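Local coordinates for protein congerin-2 (PDB 1IS3) that binds beta-galactosides such as lactose as a homodimeric galectin of the conger eel, its physiological role being still unknown, at residues P10-L13 and G14-L17; G52-Q55 and N56-V59. One frame throughout, in Å; residues are numbered along the deposited sequence.

Contact 1: residues P10-L13 and G14-L17; sequences PFKL and GMYL
Met15 folds back over the turn that joins it to Lys12. Its amide N donates to Lys12 O at 2.9 Å, which closes a type II beta turn with Leu13 and Gly14 at the corners. With CG beside its own backbone N (chi1 -73°), the Met15 side chain runs back along the incoming strand, until SD takes a weak but fairly straight hydrogen bond from Lys12 N at 3.4 Å; Pro10 O lies 3.5 Å from the same SD. Phe11 slides past Met15 in the opposite direction. The edge of the Phe11 ring meets Met15 O, 3.5 Å from Phe11 CE1, while Leu17 CB sits over one face as a CH-pi contact, 4.1 Å from the ring centroid and offset toward the rim. A water sits within hydrogen-bonding distance of both Lys12 O and Met15 O and can link the two arms. Gly14, with phi 97°, occupies the corner that a type II turn commonly gives to glycine. Farther out, Phe92 meets the Phe11 ring edge-to-face, and Thr130 of the second subunit packs on Met15. The turn is a tight connection between strands 10-12 and 17-23, which belong to the two facing sheets of the galectin beta-sandwich.

Contact 2: residues G52-Q55 and N56-V59; sequences GADQ and NVLV
Asp54 meets Val57 three residues on, where the loop 52-55 turns into strand 57-64. Asp54 CB lies 3.5 Å from Val57 CG1, and the same methyl is 3.8 Å from Asp54 CG, so the valine branch lies against the root of the carboxylate. Val57 chi1 of 60° sets CG1 between its backbone N and carbonyl carbon, turned back to the loop. Beyond this apolar footing the carboxylate is shared by two arginines: OD2 forms a salt bridge with Arg48 and OD1 one with Arg74, an arrangement that probably favours its ionised form and fixes its rotation. Asp54 OD2 also comes within 4.5 Å of Val59 CG2, a looser approach farther along the strand. Gln55, whose CB points away from the strand, has a chain extended beyond CG. A water bridges its side-chain amide to that of Asn56, donating to Gln55 OE1 at 3.1 Å and accepting a weak bond from Asn56 ND2 at 3.3 Å. Asn56 has positive phi (56°) and, together with Val57, faces Arg48 across the strand pair, forming a G1 beta bulge. The bulge starts strand 57-64 at the edge of the galectin sugar site: Arg48 and Arg74 line the glycan pocket, and the Asp54 side chain lies about 4 Å from the bound glucose.

In the fold
Contacts 1 and 2 lie on opposite sides of the chain's centre, with their own centres 28 Å apart and their nearest atoms about 14 Å apart. They follow in series along the chain, and both reach the same antiparallel sheet, the one containing strands 10-12 and 57-64. Contact 2 borders the lactose: the side chain of Val59 is about 4 Å from the bound galactose. Contact 1 is away from the sugar site and instead touches the second subunit, where Leu129 of that chain packs on Pro10. Contact 1 thus lies by the second subunit and contact 2 by the bound sugar.

Contact 1: residues P10-L13 and G14-L17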
loop_
_atom_site.group_PDB
_atom_site.type_symbol
_atom_site.label_atom_id
_atom_site.label_comp_id
_atom_site.label_asym_id
_atom_site.label_seq_id
_atom_site.Cartn_x
_atom_site.Cartn_y
_atom_site.Cartn_z
ATOM N N PRO A 10 7.736 -4.996 1.935
ATOM C CA PRO A 10 9.085 -4.644 1.516
ATOM C C PRO A 10 9.203 -4.321 0.025
ATOM O O PRO A 10 8.805 -5.137 -0.809
ATOM C CB PRO A 10 9.928 -5.838 1.939
ATOM C CG PRO A 10 9.150 -6.419 3.121
ATOM C CD PRO A 10 7.722 -6.297 2.628
ATOM N N PHE A 11 9.731 -3.139 -0.336
ATOM C CA PHE A 11 10.062 -2.782 -1.724
ATOM C C PHE A 11 11.544 -3.163 -1.860
ATOM O O PHE A 11 12.451 -2.516 -1.342
ATOM C CB PHE A 11 9.850 -1.283 -1.927
ATOM C CG PHE A 11 10.188 -0.722 -3.312
ATOM C CD1 PHE A 11 10.230 -1.515 -4.469
ATOM C CD2 PHE A 11 10.423 0.654 -3.433
ATOM C CE1 PHE A 11 10.493 -0.933 -5.709
ATOM C CE2 PHE A 11 10.686 1.241 -4.679
ATOM C CZ PHE A 11 10.717 0.444 -5.803
ATOM N N LYS A 12 11.769 -4.295 -2.504
ATOM C CA LYS A 12 13.079 -4.921 -2.637
ATOM C C LYS A 12 13.655 -4.733 -4.026
ATOM O O LYS A 12 12.949 -4.427 -4.995
ATOM C CB LYS A 12 12.950 -6.427 -2.335
ATOM C CG LYS A 12 12.435 -6.565 -0.903
ATOM C CD LYS A 12 11.792 -7.895 -0.767
ATOM C CE LYS A 12 12.897 -8.906 -0.659
ATOM N NZ LYS A 12 12.641 -10.033 -1.558
ATOM N N LEU A 13 14.979 -4.905 -4.064
ATOM C CA LEU A 13 15.780 -4.918 -5.283
ATOM C C LEU A 13 15.095 -5.747 -6.360
ATOM O O LEU A 13 14.734 -6.919 -6.150
ATOM C CB LEU A 13 17.116 -5.519 -4.919
ATOM C CG LEU A 13 18.466 -4.833 -5.103
ATOM C CD1 LEU A 13 18.592 -3.479 -4.465
ATOM C CD2 LEU A 13 19.471 -5.735 -4.381
ATOM N N GLY A 14 14.783 -5.097 -7.485
ATOM C CA GLY A 14 14.195 -5.836 -8.589
ATOM C C GLY A 14 12.670 -5.760 -8.673
ATOM O O GLY A 14 12.097 -6.222 -9.662
ATOM N N MET A 15 12.000 -5.227 -7.660
ATOM C CA MET A 15 10.568 -5.013 -7.710
ATOM C C MET A 15 10.297 -3.697 -8.399
ATOM O O MET A 15 11.204 -2.856 -8.486
ATOM C CB MET A 15 9.979 -4.939 -6.323
ATOM C CG MET A 15 9.975 -6.346 -5.750
ATOM S SD MET A 15 9.534 -6.363 -4.008
ATOM C CE MET A 15 7.794 -6.030 -4.159
ATOM N N TYR A 16 9.078 -3.449 -8.850
ATOM C CA TYR A 16 8.670 -2.177 -9.449
ATOM C C TYR A 16 7.522 -1.634 -8.625
ATOM O O TYR A 16 6.630 -2.357 -8.182
ATOM C CB TYR A 16 8.160 -2.319 -10.881
ATOM C CG TYR A 16 9.278 -2.658 -11.857
ATOM C CD1 TYR A 16 9.940 -3.894 -11.765
ATOM C CD2 TYR A 16 9.687 -1.725 -12.826
ATOM C CE1 TYR A 16 11.010 -4.201 -12.612
ATOM C CE2 TYR A 16 10.767 -2.024 -13.688
ATOM C CZ TYR A 16 11.425 -3.261 -13.570
ATOM O OH TYR A 16 12.535 -3.576 -14.375
ATOM N N LEU A 17 7.564 -0.333 -8.403
ATOM C CA LEU A 17 6.527 0.418 -7.706
ATOM C C LEU A 17 5.889 1.361 -8.720
ATOM O O LEU A 17 6.614 2.216 -9.293
ATOM C CB LEU A 17 7.126 1.263 -6.594
ATOM C CG LEU A 17 6.221 2.310 -5.922
ATOM C CD1 LEU A 17 5.071 1.588 -5.204
ATOM C CD2 LEU A 17 7.042 3.207 -4.981
HETATM O O HOH W 1 13.612 -2.293 -7.160
#

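Contact 2: residues G52-Q55 and N56-V59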
loop_
_atom_site.group_PDB
_atom_site.type_symbol
_atom_site.label_atom_id
_atom_site.label_comp_id
_atom_site.label_asym_id
_atom_site.label_seq_id
_atom_site.Cartn_x
_atom_site.Cartn_y
_atom_site.Cartn_z
ATOM N N GLY A 52 9.087 28.771 -2.539
ATOM C CA GLY A 52 10.214 29.702 -2.451
ATOM C C GLY A 52 10.494 30.234 -3.844
ATOM O O GLY A 52 9.556 30.645 -4.531
ATOM N N ALA A 53 11.740 30.163 -4.298
ATOM C CA ALA A 53 12.080 30.569 -5.648
ATOM C C ALA A 53 11.884 29.450 -6.647
ATOM O O ALA A 53 12.152 29.661 -7.823
ATOM C CB ALA A 53 13.535 30.969 -5.781
ATOM N N ASP A 54 11.496 28.240 -6.240
ATOM C CA ASP A 54 11.320 27.113 -7.145
ATOM C C ASP A 54 9.942 27.050 -7.770
ATOM O O ASP A 54 8.923 27.034 -7.059
ATOM C CB ASP A 54 11.577 25.825 -6.386
ATOM C CG ASP A 54 13.050 25.615 -6.093
ATOM O OD1 ASP A 54 13.860 25.949 -6.956
ATOM O OD2 ASP A 54 13.399 25.102 -5.043
ATOM N N GLN A 55 9.901 27.018 -9.103
ATOM C CA GLN A 55 8.639 26.938 -9.839
ATOM C C GLN A 55 8.864 25.947 -10.961
ATOM O O GLN A 55 9.802 26.073 -11.759
ATOM C CB GLN A 55 8.231 28.304 -10.428
ATOM C CG GLN A 55 7.826 29.402 -9.408
ATOM C CD GLN A 55 7.840 30.781 -10.066
ATOM O OE1 GLN A 55 7.354 30.920 -11.204
ATOM N NE2 GLN A 55 8.406 31.832 -9.459
ATOM N N ASN A 56 8.029 24.897 -10.944
ATOM C CA ASN A 56 8.017 23.806 -11.910
ATOM C C ASN A 56 9.384 23.113 -12.026
ATOM O O ASN A 56 10.053 22.990 -13.069
ATOM C CB ASN A 56 7.528 24.326 -13.309
ATOM C CG ASN A 56 6.195 25.057 -13.184
ATOM O OD1 ASN A 56 5.249 24.614 -12.525
ATOM N ND2 ASN A 56 6.110 26.294 -13.675
ATOM N N VAL A 57 9.814 22.585 -10.873
ATOM C CA VAL A 57 11.088 21.864 -10.799
ATOM C C VAL A 57 10.898 20.629 -9.917
ATOM O O VAL A 57 10.029 20.609 -9.021
ATOM C CB VAL A 57 12.188 22.876 -10.241
ATOM C CG1 VAL A 57 11.820 23.375 -8.891
ATOM C CG2 VAL A 57 13.542 22.192 -10.131
ATOM N N LEU A 58 11.668 19.588 -10.242
ATOM C CA LEU A 58 11.743 18.420 -9.390
ATOM C C LEU A 58 12.983 18.560 -8.523
ATOM O O LEU A 58 14.033 18.962 -9.025
ATOM C CB LEU A 58 11.869 17.094 -10.171
ATOM C CG LEU A 58 10.641 16.549 -10.922
ATOM C CD1 LEU A 58 11.054 15.231 -11.618
ATOM C CD2 LEU A 58 9.473 16.314 -9.989
ATOM N N VAL A 59 12.890 18.256 -7.236
ATOM C CA VAL A 59 14.049 18.287 -6.359
ATOM C C VAL A 59 14.136 16.903 -5.702
ATOM O O VAL A 59 13.144 16.416 -5.117
ATOM C CB VAL A 59 13.869 19.399 -5.291
ATOM C CG1 VAL A 59 15.030 19.390 -4.281
ATOM C CG2 VAL A 59 13.836 20.766 -5.998
HETATM O O HOH W 2 5.292 29.372 -12.990
#